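Lactate racemase (Thermoanaerobacterium thermosaccharolyticum, PDB 2YJG) catalyses the interconversion of the D- and L-isomers of lactate, using a nickel pincer cofactor derived from nicotinic acid mononucleotide. Local coordinates at residues Val280-Tyr294 with Ile314-Phe328. Residues are numbered along the deposited sequence; the frame is centred on the assembly and turned at random.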
loop_
_atom_site.group_PDB
_atom_site.type_symbol
_atom_site.label_atom_id
_atom_site.label_comp_id
_atom_site.label_asym_id
_atom_site.label_seq_id
_atom_site.Cartn_x
_atom_site.Cartn_y
_atom_site.Cartn_z
ATOM N N VAL A 280 42.200 9.526 18.940
ATOM C CA VAL A 280 41.235 10.003 18.006
ATOM C C VAL A 280 39.908 10.136 18.752
ATOM O O VAL A 280 39.558 9.243 19.546
ATOM C CB VAL A 280 41.045 8.987 16.868
ATOM C CG1 VAL A 280 40.018 9.470 15.945
ATOM C CG2 VAL A 280 42.379 8.645 16.135
ATOM N N ILE A 281 39.161 11.213 18.497
ATOM C CA ILE A 281 37.771 11.387 18.935
ATOM C C ILE A 281 36.878 11.401 17.742
ATOM O O ILE A 281 37.101 12.162 16.786
ATOM C CB ILE A 281 37.527 12.707 19.707
ATOM C CG1 ILE A 281 38.331 12.667 20.998
ATOM C CG2 ILE A 281 36.023 12.920 19.883
ATOM C CD1 ILE A 281 38.264 13.986 21.847
ATOM N N THR A 282 35.897 10.509 17.729
ATOM C CA THR A 282 34.944 10.489 16.614
ATOM C C THR A 282 33.517 10.101 17.097
ATOM O O THR A 282 33.259 10.050 18.317
ATOM C CB THR A 282 35.454 9.573 15.500
ATOM O OG1 THR A 282 34.728 9.807 14.296
ATOM C CG2 THR A 282 35.395 8.064 15.945
ATOM N N SER A 283 32.601 9.974 16.148
ATOM C CA SER A 283 31.200 9.641 16.456
ATOM C C SER A 283 30.655 8.725 15.394
ATOM O O SER A 283 31.315 8.450 14.394
ATOM C CB SER A 283 30.330 10.890 16.514
ATOM O OG SER A 283 29.906 11.240 15.245
ATOM N N ASN A 284 29.466 8.197 15.606
ATOM C CA ASN A 284 28.843 7.434 14.538
ATOM C C ASN A 284 27.725 8.179 13.865
ATOM O O ASN A 284 26.763 7.537 13.514
ATOM C CB ASN A 284 28.278 6.101 14.993
ATOM C CG ASN A 284 28.638 4.972 14.034
ATOM O OD1 ASN A 284 29.796 4.821 13.727
ATOM N ND2 ASN A 284 27.630 4.237 13.496
ATOM N N GLY A 285 27.848 9.504 13.720
ATOM C CA GLY A 285 26.927 10.276 12.893
ATOM C C GLY A 285 25.565 10.623 13.482
ATOM O O GLY A 285 24.702 11.117 12.766
ATOM N N GLY A 286 25.342 10.377 14.766
ATOM C CA GLY A 286 24.062 10.675 15.396
ATOM C C GLY A 286 22.971 9.660 15.055
ATOM O O GLY A 286 23.201 8.710 14.316
ATOM N N TYR A 287 21.784 9.823 15.625
ATOM C CA TYR A 287 20.660 8.928 15.313
ATOM C C TYR A 287 20.109 9.223 13.905
ATOM O O TYR A 287 20.073 10.388 13.429
ATOM C CB TYR A 287 19.602 8.943 16.464
ATOM C CG TYR A 287 18.229 8.464 16.032
ATOM C CD1 TYR A 287 17.510 9.226 15.125
ATOM C CD2 TYR A 287 17.705 7.248 16.453
ATOM C CE1 TYR A 287 16.276 8.856 14.681
ATOM C CE2 TYR A 287 16.425 6.830 15.979
ATOM C CZ TYR A 287 15.733 7.674 15.094
ATOM O OH TYR A 287 14.489 7.406 14.536
ATOM N N PRO A 288 19.727 8.166 13.170
ATOM C CA PRO A 288 19.678 6.727 13.448
ATOM C C PRO A 288 21.012 5.975 13.216
ATOM O O PRO A 288 21.157 4.767 13.551
ATOM C CB PRO A 288 18.624 6.243 12.465
ATOM C CG PRO A 288 18.715 7.210 11.305
ATOM C CD PRO A 288 19.146 8.502 11.850
ATOM N N LEU A 289 22.027 6.684 12.737
ATOM C CA LEU A 289 23.264 5.990 12.361
ATOM C C LEU A 289 24.019 5.397 13.552
ATOM O O LEU A 289 24.802 4.475 13.374
ATOM C CB LEU A 289 24.161 6.924 11.580
ATOM C CG LEU A 289 23.468 7.634 10.406
ATOM C CD1 LEU A 289 24.416 8.594 9.708
ATOM C CD2 LEU A 289 22.927 6.594 9.490
ATOM N N ASP A 290 23.771 5.927 14.748
ATOM C CA ASP A 290 24.455 5.462 15.978
ATOM C C ASP A 290 23.551 4.683 16.917
ATOM O O ASP A 290 23.772 4.671 18.126
ATOM C CB ASP A 290 25.180 6.633 16.709
ATOM C CG ASP A 290 24.222 7.559 17.512
ATOM O OD1 ASP A 290 22.989 7.507 17.353
ATOM O OD2 ASP A 290 24.717 8.377 18.296
ATOM N N GLN A 291 22.596 3.947 16.346
ATOM C CA GLN A 291 21.548 3.330 17.170
ATOM C C GLN A 291 21.973 2.089 17.926
ATOM O O GLN A 291 21.286 1.666 18.851
ATOM C CB GLN A 291 20.252 3.063 16.387
ATOM C CG GLN A 291 20.354 2.172 15.250
ATOM C CD GLN A 291 19.089 2.097 14.368
ATOM O OE1 GLN A 291 19.107 1.396 13.353
ATOM N NE2 GLN A 291 18.024 2.803 14.730
ATOM N N ASN A 292 23.099 1.517 17.574
ATOM C CA ASN A 292 23.602 0.328 18.278
ATOM C C ASN A 292 25.095 0.165 18.082
ATOM O O ASN A 292 25.685 0.789 17.173
ATOM C CB ASN A 292 22.785 -0.921 17.861
ATOM C CG ASN A 292 22.883 -1.230 16.410
ATOM O OD1 ASN A 292 23.992 -1.254 15.876
ATOM N ND2 ASN A 292 21.737 -1.452 15.728
ATOM N N ILE A 293 25.709 -0.615 18.977
ATOM C CA ILE A 293 27.143 -0.921 18.946
ATOM C C ILE A 293 27.593 -1.517 17.620
ATOM O O ILE A 293 28.615 -1.064 17.073
ATOM C CB ILE A 293 27.627 -1.740 20.139
ATOM C CG1 ILE A 293 27.180 -1.078 21.439
ATOM C CG2 ILE A 293 29.160 -1.837 20.128
ATOM C CD1 ILE A 293 27.583 -1.892 22.690
ATOM N N TYR A 294 26.777 -2.432 17.091
ATOM C CA TYR A 294 27.002 -3.052 15.783
ATOM C C TYR A 294 27.324 -1.959 14.737
ATOM O O TYR A 294 28.322 -2.032 14.030
ATOM C CB TYR A 294 25.753 -3.851 15.427
ATOM C CG TYR A 294 25.867 -4.700 14.183
ATOM C CD1 TYR A 294 25.701 -4.138 12.941
ATOM C CD2 TYR A 294 26.118 -6.073 14.255
ATOM C CE1 TYR A 294 25.807 -4.902 11.771
ATOM C CE2 TYR A 294 26.180 -6.855 13.094
ATOM C CZ TYR A 294 26.028 -6.272 11.876
ATOM O OH TYR A 294 26.123 -7.037 10.749
ATOM N N ILE A 314 38.337 7.174 20.838
ATOM C CA ILE A 314 37.082 7.581 21.558
ATOM C C ILE A 314 35.982 7.784 20.541
ATOM O O ILE A 314 36.124 8.537 19.564
ATOM C CB ILE A 314 37.223 8.888 22.368
ATOM C CG1 ILE A 314 38.358 8.788 23.367
ATOM C CG2 ILE A 314 35.903 9.229 23.042
ATOM C CD1 ILE A 314 38.916 10.147 23.916
ATOM N N ILE A 315 34.881 7.082 20.739
ATOM C CA ILE A 315 33.755 7.166 19.844
ATOM C C ILE A 315 32.476 7.509 20.639
ATOM O O ILE A 315 32.133 6.822 21.597
ATOM C CB ILE A 315 33.533 5.865 18.987
ATOM C CG1 ILE A 315 32.431 6.180 18.003
ATOM C CG2 ILE A 315 33.176 4.664 19.810
ATOM C CD1 ILE A 315 32.294 5.389 16.758
ATOM N N ALA A 316 31.771 8.552 20.200
ATOM C CA ALA A 316 30.516 8.891 20.788
ATOM C C ALA A 316 29.447 8.300 19.926
ATOM O O ALA A 316 29.360 8.626 18.766
ATOM C CB ALA A 316 30.340 10.409 20.918
ATOM N N ALA A 317 28.653 7.406 20.529
ATOM C CA ALA A 317 27.586 6.629 19.864
ATOM C C ALA A 317 26.537 6.276 20.948
ATOM O O ALA A 317 26.814 5.539 21.886
ATOM C CB ALA A 317 28.160 5.342 19.190
ATOM N N GLU A 318 25.361 6.879 20.863
ATOM C CA GLU A 318 24.341 6.719 21.928
ATOM C C GLU A 318 23.956 5.268 22.076
ATOM O O GLU A 318 23.816 4.760 23.192
ATOM C CB GLU A 318 23.121 7.544 21.562
ATOM C CG GLU A 318 21.987 7.402 22.525
ATOM C CD GLU A 318 20.769 8.181 22.160
ATOM O OE1 GLU A 318 20.215 7.983 21.047
ATOM O OE2 GLU A 318 20.334 8.986 23.028
ATOM N N CYS A 319 23.830 4.567 20.943
ATOM C CA CYS A 319 23.489 3.140 20.966
ATOM C C CYS A 319 22.224 2.861 21.761
ATOM O O CYS A 319 22.185 1.973 22.598
ATOM C CB CYS A 319 24.651 2.264 21.470
ATOM S SG CYS A 319 26.161 2.430 20.425
ATOM N N ALA A 320 21.210 3.647 21.488
ATOM C CA ALA A 320 19.935 3.565 22.205
ATOM C C ALA A 320 19.338 2.163 22.152
ATOM O O ALA A 320 18.630 1.786 23.082
ATOM C CB ALA A 320 18.913 4.569 21.579
ATOM N N ASP A 321 19.581 1.439 21.055
ATOM C CA ASP A 321 19.063 0.088 20.868
ATOM C C ASP A 321 19.982 -1.025 21.354
ATOM O O ASP A 321 19.640 -2.204 21.174
ATOM C CB ASP A 321 18.682 -0.131 19.412
ATOM C CG ASP A 321 17.563 0.801 18.954
ATOM O OD1 ASP A 321 16.758 1.247 19.794
ATOM O OD2 ASP A 321 17.453 1.061 17.759
ATOM N N GLY A 322 21.078 -0.686 22.036
ATOM C CA GLY A 322 21.900 -1.676 22.687
ATOM C C GLY A 322 22.978 -2.178 21.737
ATOM O O GLY A 322 23.484 -1.377 20.933
ATOM N N HIS A 323 23.327 -3.472 21.791
ATOM C CA HIS A 323 24.491 -3.968 21.045
ATOM C C HIS A 323 24.249 -4.184 19.588
ATOM O O HIS A 323 25.205 -4.225 18.851
ATOM C CB HIS A 323 25.162 -5.217 21.656
ATOM C CG HIS A 323 24.194 -6.316 21.989
ATOM N ND1 HIS A 323 23.351 -6.885 21.055
ATOM C CD2 HIS A 323 23.960 -6.970 23.156
ATOM C CE1 HIS A 323 22.592 -7.799 21.643
ATOM N NE2 HIS A 323 22.944 -7.871 22.921
ATOM N N GLY A 324 22.992 -4.275 19.155
ATOM C CA GLY A 324 22.675 -4.447 17.760
ATOM C C GLY A 324 22.811 -5.851 17.131
ATOM O O GLY A 324 22.645 -6.008 15.896
ATOM N N GLY A 325 23.091 -6.843 17.953
ATOM C CA GLY A 325 23.149 -8.205 17.496
ATOM C C GLY A 325 23.683 -9.194 18.491
ATOM O O GLY A 325 24.798 -9.085 18.983
ATOM N N GLU A 326 22.851 -10.154 18.840
ATOM C CA GLU A 326 23.237 -11.112 19.863
ATOM C C GLU A 326 24.493 -11.851 19.456
ATOM O O GLU A 326 25.365 -12.080 20.266
ATOM C CB GLU A 326 22.095 -12.135 20.106
ATOM C CG GLU A 326 20.903 -11.580 20.826
ATOM C CD GLU A 326 21.207 -11.220 22.296
ATOM O OE1 GLU A 326 22.087 -11.863 22.917
ATOM O OE2 GLU A 326 20.550 -10.290 22.826
ATOM N N GLY A 327 24.551 -12.295 18.220
ATOM C CA GLY A 327 25.728 -13.069 17.736
ATOM C C GLY A 327 27.002 -12.204 17.766
ATOM O O GLY A 327 28.039 -12.598 18.294
ATOM N N PHE A 328 26.870 -10.984 17.249
ATOM C CA PHE A 328 27.941 -9.976 17.322
ATOM C C PHE A 328 28.443 -9.881 18.726
ATOM O O PHE A 328 29.631 -9.974 18.952
ATOM C CB PHE A 328 27.362 -8.633 16.824
ATOM C CG PHE A 328 28.251 -7.428 17.089
ATOM C CD1 PHE A 328 29.491 -7.304 16.484
ATOM C CD2 PHE A 328 27.773 -6.362 17.853
ATOM C CE1 PHE A 328 30.274 -6.153 16.697
ATOM C CE2 PHE A 328 28.528 -5.221 18.069
ATOM C CZ PHE A 328 29.787 -5.109 17.507
HETATM O O HOH W 1 21.046 6.039 19.221
#
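With chi1 at 77°, D290 holds its carboxylate between its own backbone N and carbonyl carbon, and this brings OD2 to the backbone N of E318, 3.0 Å away. Y294 and F328 both set CG anti to the backbone N, and their rings meet edge to face. The N-H of E318 reaches OD2 from well above the carboxylate plane, not within it. OD2 also accepts from the backbone N of G9. A water links D290 OD1 and E318 OE1, and also accepts from A320 N; the two carboxylates do not touch directly. An alanine in place of D290 would probably leave the amides of E318 and G9 without their acceptor. The backbone O of D290 takes the N-H of C319 at 2.8 Å, and Q291 O takes that of D321. In C319, SG packs against I293 CG1 at 3.8 Å. I293 N and Y294 N bond to the carbonyls of G322 and H323, while N292 OD1 caps Q295 N. The CA of G324 fits against N292 CG at 3.5 Å, where a CB would clash. Y294 CD2 lies over one face of the F328 ring, 3.8 Å from F328 CG, with the ring planes at 73°. Helix 357-369 packs against both rings. Before these loops, strands 279-283 and 311-316 run parallel. I314 N bonds to V280 O at 2.7 Å, and I314 O accepts from T282 N. I281 and I314 lie side by side against helix 395-405, I281 CG1 3.9 Å from I314 CD1. The two strands are neighbours inside the parallel sheet of the C-terminal domain. Joined through helix 293-305, they form a beta-alpha-beta crossover, with the paired loops at the carboxyl ends of its strands, next to the probable substrate-binding residues Q295 and K298.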